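PDB 4QRO: gamma-resorcylate decarboxylase from Polaromonas, which probably catalyses the manganese-dependent, non-oxidative decarboxylation of gamma-resorcylate (2,6-dihydroxybenzoate), as in related decarboxylases of the amidohydrolase superfamily. Local coordinates for residues Asp172-Ile175 and Tyr176-His179; Phe189-Glu192 and Thr193-Ala197; Glu221-Pro224 and Tyr225-Arg229; Val250-Phe253 and Asn254-Tyr258; Asn264-Thr267 and Gln268-Ile271. All blocks are in the same frame, centred on the assembly; numbering follows the deposited sequence.

How the contacts relate
Contacts 2 and 3 lie nearest the inhibitor sites. In contact 2 the F189 side chain, in the 2-nitroresorcinol pocket, is about 6 Å from the manganese ion, whereas R229 of contact 3 reaches the inhibitor held by the partner subunit. Their centres are 12 Å apart and they touch directly, A194 CB lying 4.0 Å from L223 CD2. Contact 4 adjoins both, with M227 CE 3.6 Å from F253 CG and A197 CB 3.9 Å from F257 CE2. Contact 1 meets contact 2 through Y176 OH and Q191 CB, 4.1 Å apart. Contact 5 touches none of the others within the subunit, but T269 meets Y225 across the dimer. All except contact 4 border the second subunit.

Contact 1: residues Asp172-Ile175 and Tyr176-His179; sequences DARI and YDGH
The carbonyl oxygen A173 O is gripped twice: by the backbone Y176 N at 3.0 Å and by water 1, which donates to it. The bond to Y176 N closes a 3-10 turn, and the pattern repeats one residue on, D177 N binding R174 O at 3.0 Å. In this second bond the donor stands 66° out of the carbonyl plane, a steep approach that reflects the tight winding. The chain then runs straight into a type II beta turn from Y176 to H179, closed by H179 N on Y176 O at 2.7 Å. Glycine suits the third position of that turn, since a side chain on G178 would press against the preceding carbonyl oxygen.

Water 1 also donates to D177 OD1, at 2.8 Å, and so ties this carboxylate to the 3-10 turn. The other carboxylate oxygen, D177 OD2, lies alongside the aliphatic part of R174, 3.7 Å from its CG. The R174 guanidinium leads elsewhere, to a salt bridge with D172 of the second subunit, and Y176 OH is hydrogen-bonded to Q191 of that subunit, so the paired turns form part of the dimer interface. I175 sets CG1 anti to its backbone N (chi1 -165°), which leaves CG2 to cover the tyrosine. This methyl makes a CH-pi contact over the ring face: I175 CG2 sits 3.7 Å from the Y176 ring centroid, 6° off the ring normal.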
# COMPACT_ATOMS: atom_id res chain seq x y z
N ASP A 172 -0.80 -17.46 -0.59
CA ASP A 172 -0.42 -16.12 -1.01
C ASP A 172 -0.28 -15.13 0.15
O ASP A 172 -0.21 -13.91 -0.07
CB ASP A 172 -1.46 -15.64 -2.03
CG ASP A 172 -1.52 -16.54 -3.28
OD1 ASP A 172 -0.46 -17.00 -3.75
OD2 ASP A 172 -2.63 -16.75 -3.81
N ALA A 173 -0.21 -15.65 1.38
CA ALA A 173 -0.21 -14.82 2.60
C ALA A 173 0.93 -15.12 3.57
O ALA A 173 0.85 -14.73 4.72
CB ALA A 173 -1.52 -14.98 3.35
N ARG A 174 2.00 -15.75 3.09
CA ARG A 174 3.09 -16.23 3.99
C ARG A 174 3.86 -15.11 4.70
O ARG A 174 4.31 -15.28 5.84
CB ARG A 174 4.00 -17.25 3.24
CG ARG A 174 3.20 -18.51 2.88
CD ARG A 174 4.04 -19.77 2.76
NE ARG A 174 5.00 -19.59 1.68
CZ ARG A 174 4.74 -19.75 0.38
NH1 ARG A 174 3.55 -20.15 -0.09
NH2 ARG A 174 5.72 -19.51 -0.46
N ILE A 175 3.92 -13.94 4.08
CA ILE A 175 4.54 -12.76 4.70
C ILE A 175 3.85 -12.38 6.03
O ILE A 175 4.48 -11.81 6.94
CB ILE A 175 4.59 -11.56 3.71
CG1 ILE A 175 5.55 -10.48 4.20
CG2 ILE A 175 3.19 -10.99 3.41
CD1 ILE A 175 5.75 -9.37 3.19
N TYR A 176 2.57 -12.73 6.14
CA TYR A 176 1.79 -12.50 7.35
C TYR A 176 1.74 -13.69 8.33
O TYR A 176 1.17 -13.57 9.41
CB TYR A 176 0.33 -12.15 6.98
CG TYR A 176 0.19 -11.04 5.94
CD1 TYR A 176 0.58 -9.72 6.21
CD2 TYR A 176 -0.39 -11.31 4.69
CE1 TYR A 176 0.41 -8.70 5.24
CE2 TYR A 176 -0.54 -10.31 3.72
CZ TYR A 176 -0.15 -9.01 4.00
OH TYR A 176 -0.36 -8.06 3.01
N ASP A 177 2.29 -14.85 7.95
CA ASP A 177 2.31 -16.02 8.86
C ASP A 177 2.94 -15.66 10.20
O ASP A 177 4.03 -15.11 10.24
CB ASP A 177 3.12 -17.18 8.25
CG ASP A 177 2.35 -17.98 7.21
OD1 ASP A 177 1.15 -17.72 6.98
OD2 ASP A 177 2.96 -18.88 6.60
N GLY A 178 2.24 -15.95 11.30
CA GLY A 178 2.70 -15.51 12.63
C GLY A 178 2.29 -14.08 13.02
O GLY A 178 2.48 -13.66 14.16
N HIS A 179 1.71 -13.35 12.07
CA HIS A 179 1.37 -11.92 12.21
C HIS A 179 -0.01 -11.72 11.63
O HIS A 179 -0.22 -10.91 10.70
CB HIS A 179 2.41 -11.08 11.47
CG HIS A 179 3.81 -11.40 11.90
ND1 HIS A 179 4.46 -10.68 12.87
CD2 HIS A 179 4.63 -12.41 11.54
CE1 HIS A 179 5.66 -11.22 13.07
NE2 HIS A 179 5.79 -12.26 12.27
O HOH W 1 -0.73 -15.60 6.83

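Contact 2: residues Phe189-Glu192 and Thr193-Ala197; sequences FGQE and TAVHA. With 38L (2-nitrobenzene-1,3-diol), chain M.
T193 holds OG1 anti to its carbonyl carbon (chi1 -48°), folding the hydroxyl back along the helix to donate to F189 O at 2.7 Å. The same carbonyl oxygen accepts the regular helical bond from T193 N, and the two donors arrive from opposite faces of its plane. A valine here would probably cost F189 O its second donor, leaving this first turn behind the inhibitor pocket less firmly held. The F189 ring leads away from this bond and turns its edge to the nitro group of 2-nitroresorcinol, CD2 lying 3.8 Å from OAJ in the ring plane. E192, next to T193, bends at chi2 (61°) and places OE2 on water 2, which also lies 2.8 Å from H196 ND1, one turn on; E192 OE2 is further bonded to Y141. Q191 bends likewise, its amide crossing V195 with NE2 3.4 Å from CG2.

Helix 188-202 belongs to the layer of helices around the barrel. T193 and A197 rest on L216 of strand 214-216, A194 packs on L223 of helix 223-232, and Q191 faces W187 and Y176 of the second subunit.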
# COMPACT_ATOMS: atom_id res chain seq x y z
N PHE A 189 -6.07 -6.50 3.38
CA PHE A 189 -7.21 -6.04 2.51
C PHE A 189 -6.78 -4.99 1.49
O PHE A 189 -7.12 -5.07 0.31
CB PHE A 189 -8.29 -5.38 3.38
CG PHE A 189 -9.35 -6.31 3.91
CD1 PHE A 189 -9.29 -7.69 3.74
CD2 PHE A 189 -10.43 -5.77 4.58
CE1 PHE A 189 -10.30 -8.50 4.22
CE2 PHE A 189 -11.43 -6.58 5.08
CZ PHE A 189 -11.36 -7.94 4.91
N GLY A 190 -6.01 -4.00 1.94
CA GLY A 190 -5.64 -2.87 1.10
C GLY A 190 -4.63 -3.27 0.03
O GLY A 190 -4.80 -2.90 -1.14
N GLN A 191 -3.59 -4.03 0.41
CA GLN A 191 -2.63 -4.54 -0.59
C GLN A 191 -3.32 -5.38 -1.67
O GLN A 191 -3.08 -5.20 -2.87
CB GLN A 191 -1.51 -5.38 0.07
CG GLN A 191 -0.88 -6.46 -0.81
CD GLN A 191 0.02 -5.92 -1.90
OE1 GLN A 191 0.19 -4.70 -2.04
NE2 GLN A 191 0.62 -6.81 -2.65
N GLU A 192 -4.16 -6.32 -1.24
CA GLU A 192 -4.87 -7.21 -2.15
C GLU A 192 -5.68 -6.42 -3.18
O GLU A 192 -5.61 -6.67 -4.38
CB GLU A 192 -5.79 -8.13 -1.35
CG GLU A 192 -6.59 -9.09 -2.20
CD GLU A 192 -5.73 -10.04 -3.02
OE1 GLU A 192 -4.70 -10.57 -2.49
OE2 GLU A 192 -6.10 -10.26 -4.20
N THR A 193 -6.39 -5.41 -2.70
CA THR A 193 -7.31 -4.65 -3.54
C THR A 193 -6.56 -3.64 -4.43
O THR A 193 -6.90 -3.46 -5.60
CB THR A 193 -8.35 -3.97 -2.63
OG1 THR A 193 -8.87 -4.94 -1.70
CG2 THR A 193 -9.46 -3.35 -3.44
N ALA A 194 -5.55 -2.98 -3.88
CA ALA A 194 -4.69 -2.10 -4.67
C ALA A 194 -4.08 -2.86 -5.83
O ALA A 194 -4.07 -2.36 -6.95
CB ALA A 194 -3.61 -1.48 -3.79
N VAL A 195 -3.56 -4.06 -5.59
CA VAL A 195 -2.92 -4.82 -6.68
C VAL A 195 -3.94 -5.31 -7.72
O VAL A 195 -3.68 -5.21 -8.91
CB VAL A 195 -2.07 -5.97 -6.13
CG1 VAL A 195 -1.57 -6.85 -7.27
CG2 VAL A 195 -0.87 -5.37 -5.38
N HIS A 196 -5.11 -5.75 -7.27
CA HIS A 196 -6.16 -6.13 -8.20
C HIS A 196 -6.53 -4.94 -9.11
O HIS A 196 -6.65 -5.09 -10.35
CB HIS A 196 -7.34 -6.65 -7.43
CG HIS A 196 -8.28 -7.50 -8.23
ND1 HIS A 196 -9.05 -8.49 -7.65
CD2 HIS A 196 -8.54 -7.55 -9.56
CE1 HIS A 196 -9.76 -9.09 -8.59
NE2 HIS A 196 -9.48 -8.53 -9.75
N ALA A 197 -6.69 -3.76 -8.51
CA ALA A 197 -7.07 -2.55 -9.27
C ALA A 197 -5.98 -2.21 -10.28
O ALA A 197 -6.27 -1.87 -11.43
CB ALA A 197 -7.33 -1.39 -8.34
OAK 38L M . -14.15 -3.24 4.37
NAG 38L M . -13.69 -3.49 5.46
OAJ 38L M . -12.64 -2.95 5.79
CAA 38L M . -14.37 -4.40 6.31
CAF 38L M . -13.79 -4.69 7.54
OAH 38L M . -13.11 -3.73 8.21
CAE 38L M . -13.91 -5.97 8.08
CAD 38L M . -14.65 -6.95 7.42
CAC 38L M . -15.37 -6.61 6.28
CAB 38L M . -15.27 -5.33 5.75
OAI 38L M . -16.04 -5.00 4.67
O HOH W 2 -8.58 -9.18 -4.95

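Contact 3: residues Glu221-Pro224 and Tyr225-Arg229; sequences EGLP and YSMWR
Y225 lies in the weakly bonded first turn of the helix, its backbone N 3.4 Å from G222 O in a weak bond. Its CG stands anti to the backbone N (chi1 -169°), which carries the ring away from the preceding turn and sends OH to the carbonyl of M219 in the second subunit. S226 makes another weak bond, from N to L223 O at 3.3 Å. Its hydroxyl lies at the edge of the Y225 ring, in the ring plane, and shares water 3 with G222 O, to which that water donates at 2.8 Å. M227 folds back over this loosely wound start. Bends at chi2 and chi3 curl the thioether around so that CE packs 4.1 Å from L223 CB, while M227 CB rests 3.3 Å from L223 O. At W228 the regular bonding is interrupted and the helix kinks: water 4 accepts from W228 N at 2.9 Å and lies 2.7 Å from P224 O, bridging the two where the direct backbone bond is missing, so the amide still has a partner. R229 extends its chain into the dimer interface, where NH1 binds G263 O of the second subunit and NH2 bonds to a nitro oxygen of the inhibitor held there. This helix therefore supplies a residue to its neighbour's pocket.

Helix 223-232 packs against three others of its own chain. L223 touches A194 and L198 of helix 188-202, and L223, P224 and M227 all pack on F253 of helix 249-256. P224 and Y225 face D272 of helix 267-276.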
# COMPACT_ATOMS: atom_id res chain seq x y z
N GLU A 221 -7.08 2.53 -0.95
CA GLU A 221 -6.29 1.36 -0.60
C GLU A 221 -4.80 1.71 -0.80
O GLU A 221 -4.02 0.90 -1.30
CB GLU A 221 -6.69 0.15 -1.48
CG GLU A 221 -8.21 -0.14 -1.57
CD GLU A 221 -8.85 -0.69 -0.28
OE1 GLU A 221 -8.20 -0.67 0.77
OE2 GLU A 221 -10.06 -1.08 -0.33
N GLY A 222 -4.45 2.94 -0.43
CA GLY A 222 -3.05 3.41 -0.53
C GLY A 222 -2.62 3.96 -1.89
O GLY A 222 -1.55 4.56 -2.02
N LEU A 223 -3.44 3.77 -2.93
CA LEU A 223 -3.00 4.12 -4.29
C LEU A 223 -2.57 5.59 -4.46
O LEU A 223 -1.58 5.84 -5.15
CB LEU A 223 -4.07 3.74 -5.34
CG LEU A 223 -4.22 2.21 -5.58
CD1 LEU A 223 -5.47 1.90 -6.40
CD2 LEU A 223 -3.01 1.58 -6.27
N PRO A 224 -3.32 6.57 -3.88
CA PRO A 224 -2.96 7.98 -4.18
C PRO A 224 -1.53 8.38 -3.73
O PRO A 224 -0.84 9.14 -4.42
CB PRO A 224 -4.02 8.77 -3.42
CG PRO A 224 -5.23 7.89 -3.50
CD PRO A 224 -4.68 6.49 -3.32
N TYR A 225 -1.09 7.83 -2.62
CA TYR A 225 0.21 8.15 -2.02
C TYR A 225 1.34 7.71 -2.91
O TYR A 225 2.37 8.38 -2.99
CB TYR A 225 0.33 7.47 -0.64
CG TYR A 225 1.49 7.92 0.22
CD1 TYR A 225 1.36 9.01 1.09
CD2 TYR A 225 2.71 7.24 0.19
CE1 TYR A 225 2.41 9.42 1.90
CE2 TYR A 225 3.77 7.66 1.00
CZ TYR A 225 3.61 8.74 1.85
OH TYR A 225 4.66 9.17 2.70
N SER A 226 1.19 6.54 -3.53
CA SER A 226 2.23 5.92 -4.30
C SER A 226 2.00 6.01 -5.82
O SER A 226 2.79 5.43 -6.60
CB SER A 226 2.40 4.46 -3.88
OG SER A 226 2.69 4.35 -2.49
N MET A 227 0.97 6.73 -6.26
CA MET A 227 0.60 6.74 -7.68
C MET A 227 1.70 7.37 -8.55
O MET A 227 2.03 6.84 -9.63
CB MET A 227 -0.77 7.43 -7.90
CG MET A 227 -1.28 7.39 -9.33
SD MET A 227 -1.43 5.76 -10.09
CE MET A 227 -2.59 4.97 -8.98
N TRP A 228 2.29 8.47 -8.09
CA TRP A 228 3.40 9.07 -8.83
C TRP A 228 4.47 8.04 -9.09
O TRP A 228 4.93 7.87 -10.21
CB TRP A 228 4.00 10.28 -8.10
CG TRP A 228 5.09 10.91 -8.90
CD1 TRP A 228 4.95 11.86 -9.89
CD2 TRP A 228 6.49 10.65 -8.79
NE1 TRP A 228 6.18 12.19 -10.41
CE2 TRP A 228 7.14 11.47 -9.75
CE3 TRP A 228 7.26 9.77 -8.02
CZ2 TRP A 228 8.53 11.44 -9.94
CZ3 TRP A 228 8.66 9.75 -8.21
CH2 TRP A 228 9.27 10.58 -9.15
N ARG A 229 4.89 7.34 -8.03
CA ARG A 229 6.00 6.37 -8.15
C ARG A 229 5.68 5.17 -9.07
O ARG A 229 6.57 4.65 -9.76
CB ARG A 229 6.42 5.92 -6.75
CG ARG A 229 7.58 4.94 -6.70
CD ARG A 229 8.09 4.86 -5.27
NE ARG A 229 8.90 3.69 -4.98
CZ ARG A 229 10.12 3.47 -5.47
NH1 ARG A 229 10.71 4.35 -6.29
NH2 ARG A 229 10.76 2.35 -5.13
O HOH W 3 0.84 3.61 -0.97
O HOH W 4 1.32 10.03 -5.85

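Contact 4: residues Val250-Phe253 and Asn254-Tyr258; sequences VDYF and NENFY
F253 and F257 meet where the helix ends, F253 CD1 lying 4.0 Å from F257 CB. Their side chains cross at about a right angle, while the ring planes are inclined by 39°, an oblique pairing. The backbone joins them only weakly, F257 N to F253 O at 3.3 Å. F257 also presents its ring edge to Y252 O, with CD1 3.5 Å away in the ring plane; that oxygen is already taken by N256 N at 2.9 Å.

Y252 and N256 lie side by side, N256 OD1 sitting near the plane of the tyrosine ring at its edge, 4.1 Å from CD1. Both are fixed from further out: Y252 OH bonds to D207 and to R247 N, and N256 ND2 bonds to the carbonyls of P210 and L212. N254 CG stands anti to its carbonyl carbon (chi1 -76°), which lays the amide back against V250, OD1 3.8 Å from CG2. N254 OD1 accepts a hydrogen bond from water 5 at 2.9 Å; the same water reaches D251 OD1 weakly. E255 runs over D251 O toward a salt bridge with R247, which probably eases the closeness of the two acids.

F257 is the first residue to leave helical geometry. Helix 249-256 thus leads into strand 257-260, parallel to strand 214-216, as one helix-to-strand step of the (beta/alpha)8 barrel of the amidohydrolase fold.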
# COMPACT_ATOMS: atom_id res chain seq x y z
N VAL A 250 -1.63 6.27 -14.03
CA VAL A 250 -2.32 7.41 -13.45
C VAL A 250 -3.47 7.92 -14.34
O VAL A 250 -4.46 8.46 -13.83
CB VAL A 250 -1.36 8.57 -13.09
CG1 VAL A 250 -0.83 9.26 -14.35
CG2 VAL A 250 -2.06 9.59 -12.19
N ASP A 251 -3.35 7.74 -15.65
CA ASP A 251 -4.43 8.13 -16.58
C ASP A 251 -5.71 7.33 -16.32
O ASP A 251 -6.79 7.91 -16.23
CB ASP A 251 -4.00 7.97 -18.06
CG ASP A 251 -2.90 8.95 -18.46
OD1 ASP A 251 -2.90 10.09 -18.00
OD2 ASP A 251 -2.00 8.55 -19.23
N TYR A 252 -5.58 6.03 -16.14
CA TYR A 252 -6.76 5.16 -15.88
C TYR A 252 -7.32 5.38 -14.48
O TYR A 252 -8.53 5.40 -14.27
CB TYR A 252 -6.40 3.68 -16.10
CG TYR A 252 -5.79 3.44 -17.48
CD1 TYR A 252 -6.55 3.65 -18.63
CD2 TYR A 252 -4.47 3.07 -17.62
CE1 TYR A 252 -6.02 3.44 -19.88
CE2 TYR A 252 -3.92 2.87 -18.87
CZ TYR A 252 -4.69 3.05 -20.00
OH TYR A 252 -4.13 2.87 -21.24
N PHE A 253 -6.44 5.61 -13.53
CA PHE A 253 -6.86 5.96 -12.18
C PHE A 253 -7.71 7.23 -12.19
O PHE A 253 -8.80 7.30 -11.57
CB PHE A 253 -5.61 6.13 -11.30
CG PHE A 253 -5.89 6.22 -9.82
CD1 PHE A 253 -6.59 5.21 -9.17
CD2 PHE A 253 -5.42 7.31 -9.07
CE1 PHE A 253 -6.84 5.29 -7.80
CE2 PHE A 253 -5.67 7.39 -7.71
CZ PHE A 253 -6.38 6.38 -7.07
N ASN A 254 -7.22 8.25 -12.89
CA ASN A 254 -7.87 9.54 -12.88
C ASN A 254 -9.19 9.51 -13.64
O ASN A 254 -10.11 10.22 -13.28
CB ASN A 254 -7.01 10.63 -13.52
CG ASN A 254 -5.88 11.11 -12.62
OD1 ASN A 254 -4.97 11.80 -13.08
ND2 ASN A 254 -5.92 10.76 -11.37
N GLU A 255 -9.24 8.71 -14.70
CA GLU A 255 -10.40 8.68 -15.59
C GLU A 255 -11.48 7.64 -15.30
O GLU A 255 -12.64 7.86 -15.67
CB GLU A 255 -9.94 8.54 -17.03
CG GLU A 255 -9.29 9.80 -17.56
CD GLU A 255 -8.55 9.56 -18.85
OE1 GLU A 255 -8.73 8.49 -19.48
OE2 GLU A 255 -7.77 10.45 -19.24
N ASN A 256 -11.12 6.52 -14.68
CA ASN A 256 -12.02 5.37 -14.52
C ASN A 256 -12.33 5.01 -13.08
O ASN A 256 -13.16 4.15 -12.83
CB ASN A 256 -11.40 4.16 -15.25
CG ASN A 256 -11.32 4.36 -16.75
OD1 ASN A 256 -10.27 4.74 -17.29
ND2 ASN A 256 -12.44 4.16 -17.44
N PHE A 257 -11.66 5.66 -12.13
CA PHE A 257 -11.82 5.34 -10.72
C PHE A 257 -12.51 6.41 -9.89
O PHE A 257 -12.36 7.61 -10.14
CB PHE A 257 -10.45 4.96 -10.10
CG PHE A 257 -10.01 3.57 -10.46
CD1 PHE A 257 -9.57 3.28 -11.75
CD2 PHE A 257 -10.14 2.54 -9.56
CE1 PHE A 257 -9.22 1.98 -12.10
CE2 PHE A 257 -9.81 1.24 -9.92
CZ PHE A 257 -9.34 0.97 -11.19
N TYR A 258 -13.25 5.94 -8.88
CA TYR A 258 -13.81 6.73 -7.79
C TYR A 258 -13.35 6.07 -6.46
O TYR A 258 -13.18 4.86 -6.39
CB TYR A 258 -15.34 6.80 -7.83
CG TYR A 258 -15.88 7.40 -9.11
CD1 TYR A 258 -15.81 6.67 -10.30
CD2 TYR A 258 -16.45 8.68 -9.15
CE1 TYR A 258 -16.25 7.19 -11.49
CE2 TYR A 258 -16.93 9.20 -10.36
CZ TYR A 258 -16.81 8.45 -11.52
OH TYR A 258 -17.25 8.89 -12.76
O HOH W 5 -4.76 12.12 -15.98

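Contact 5: residues Asn264-Thr267 and Gln268-Ile271; sequences NFRT and QTLI
The R266 guanidinium overlaps the side-chain amide of Q268, the two planes only 24° apart. Q268 OE1 sits over one face of the guanidinium, 3.2 Å from NE, but the angle is too poor for a hydrogen bond, and R266 NH2 and Q268 NE2 lie 3.6 Å apart. The polar ends look across the dimer instead: R266 NH2 makes a salt bridge with E276 of the second subunit, and Q268 NE2 binds L275 O there. An alanine in place of R266 is likely to leave E276 of the second subunit without this charged mate and the Q268 amide freer to turn.

R266 is also the N-cap residue of the helix. Its carbonyl oxygen accepts L270 N at 3.0 Å in an almost straight bond (174°), and T267 O takes I271 N one residue on. Just before it, F265 is the centre of an inverse gamma turn. R266 sets CG anti to the backbone N (chi1 -173°), which brings R266 CG to 3.5 Å from T269 OG1. T269 CG2 lies 4.1 Å from N264 ND2; T269 OG1 is bonded to Y225 O of the second subunit, and N264 ND2 to H218 O, the carbonyl of a pocket residue. On the flank of the first turn T267 CG2 meets I271 CD1 at 3.8 Å.

Helix 267-276 follows strand 257-260. L270 packs on W299 of helix 293-302, to which T267 OG1 is hydrogen-bonded as well as to T303, while N264 and R266 lean on W228, in helix 223-232 of the second subunit.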
# COMPACT_ATOMS: atom_id res chain seq x y z
N ASN A 264 -11.70 4.95 6.69
CA ASN A 264 -10.42 5.69 6.61
C ASN A 264 -10.66 7.18 6.92
O ASN A 264 -10.52 8.09 6.08
CB ASN A 264 -9.72 5.41 5.27
CG ASN A 264 -8.18 5.47 5.38
OD1 ASN A 264 -7.62 6.03 6.34
ND2 ASN A 264 -7.50 4.92 4.39
N PHE A 265 -11.07 7.40 8.17
CA PHE A 265 -11.57 8.70 8.64
C PHE A 265 -10.39 9.55 9.12
O PHE A 265 -10.24 9.82 10.33
CB PHE A 265 -12.56 8.48 9.77
CG PHE A 265 -13.59 7.41 9.48
CD1 PHE A 265 -14.24 7.35 8.24
CD2 PHE A 265 -13.90 6.45 10.44
CE1 PHE A 265 -15.18 6.37 7.97
CE2 PHE A 265 -14.85 5.45 10.18
CZ PHE A 265 -15.48 5.41 8.95
N ARG A 266 -9.58 9.94 8.14
CA ARG A 266 -8.29 10.58 8.37
C ARG A 266 -8.15 11.76 7.39
O ARG A 266 -8.08 11.58 6.15
CB ARG A 266 -7.17 9.57 8.19
CG ARG A 266 -5.78 10.11 8.56
CD ARG A 266 -5.73 10.59 9.99
NE ARG A 266 -4.37 10.77 10.49
CZ ARG A 266 -4.07 11.04 11.75
NH1 ARG A 266 -5.05 11.18 12.63
NH2 ARG A 266 -2.78 11.19 12.14
N THR A 267 -8.14 12.96 7.94
CA THR A 267 -8.14 14.17 7.16
C THR A 267 -6.89 14.27 6.28
O THR A 267 -7.00 14.60 5.10
CB THR A 267 -8.30 15.40 8.07
OG1 THR A 267 -9.59 15.36 8.66
CG2 THR A 267 -8.15 16.70 7.31
N GLN A 268 -5.72 13.99 6.83
CA GLN A 268 -4.50 14.03 5.99
C GLN A 268 -4.63 13.16 4.74
O GLN A 268 -4.20 13.54 3.64
CB GLN A 268 -3.26 13.59 6.79
CG GLN A 268 -2.86 14.53 7.90
CD GLN A 268 -3.43 14.16 9.25
OE1 GLN A 268 -4.61 13.80 9.38
NE2 GLN A 268 -2.60 14.29 10.27
N THR A 269 -5.19 11.97 4.91
CA THR A 269 -5.36 11.01 3.81
C THR A 269 -6.37 11.52 2.79
O THR A 269 -6.12 11.42 1.60
CB THR A 269 -5.81 9.66 4.38
OG1 THR A 269 -4.84 9.25 5.35
CG2 THR A 269 -5.95 8.57 3.36
N LEU A 270 -7.50 12.02 3.27
CA LEU A 270 -8.47 12.69 2.39
C LEU A 270 -7.84 13.83 1.58
O LEU A 270 -8.07 13.93 0.38
CB LEU A 270 -9.64 13.26 3.22
CG LEU A 270 -10.68 14.05 2.41
CD1 LEU A 270 -11.31 13.17 1.33
CD2 LEU A 270 -11.75 14.65 3.33
N ILE A 271 -7.05 14.69 2.24
CA ILE A 271 -6.43 15.83 1.56
C ILE A 271 -5.46 15.35 0.51
O ILE A 271 -5.45 15.88 -0.61
CB ILE A 271 -5.73 16.80 2.55
CG1 ILE A 271 -6.77 17.52 3.43
CG2 ILE A 271 -4.87 17.84 1.82
CD1 ILE A 271 -6.12 18.28 4.57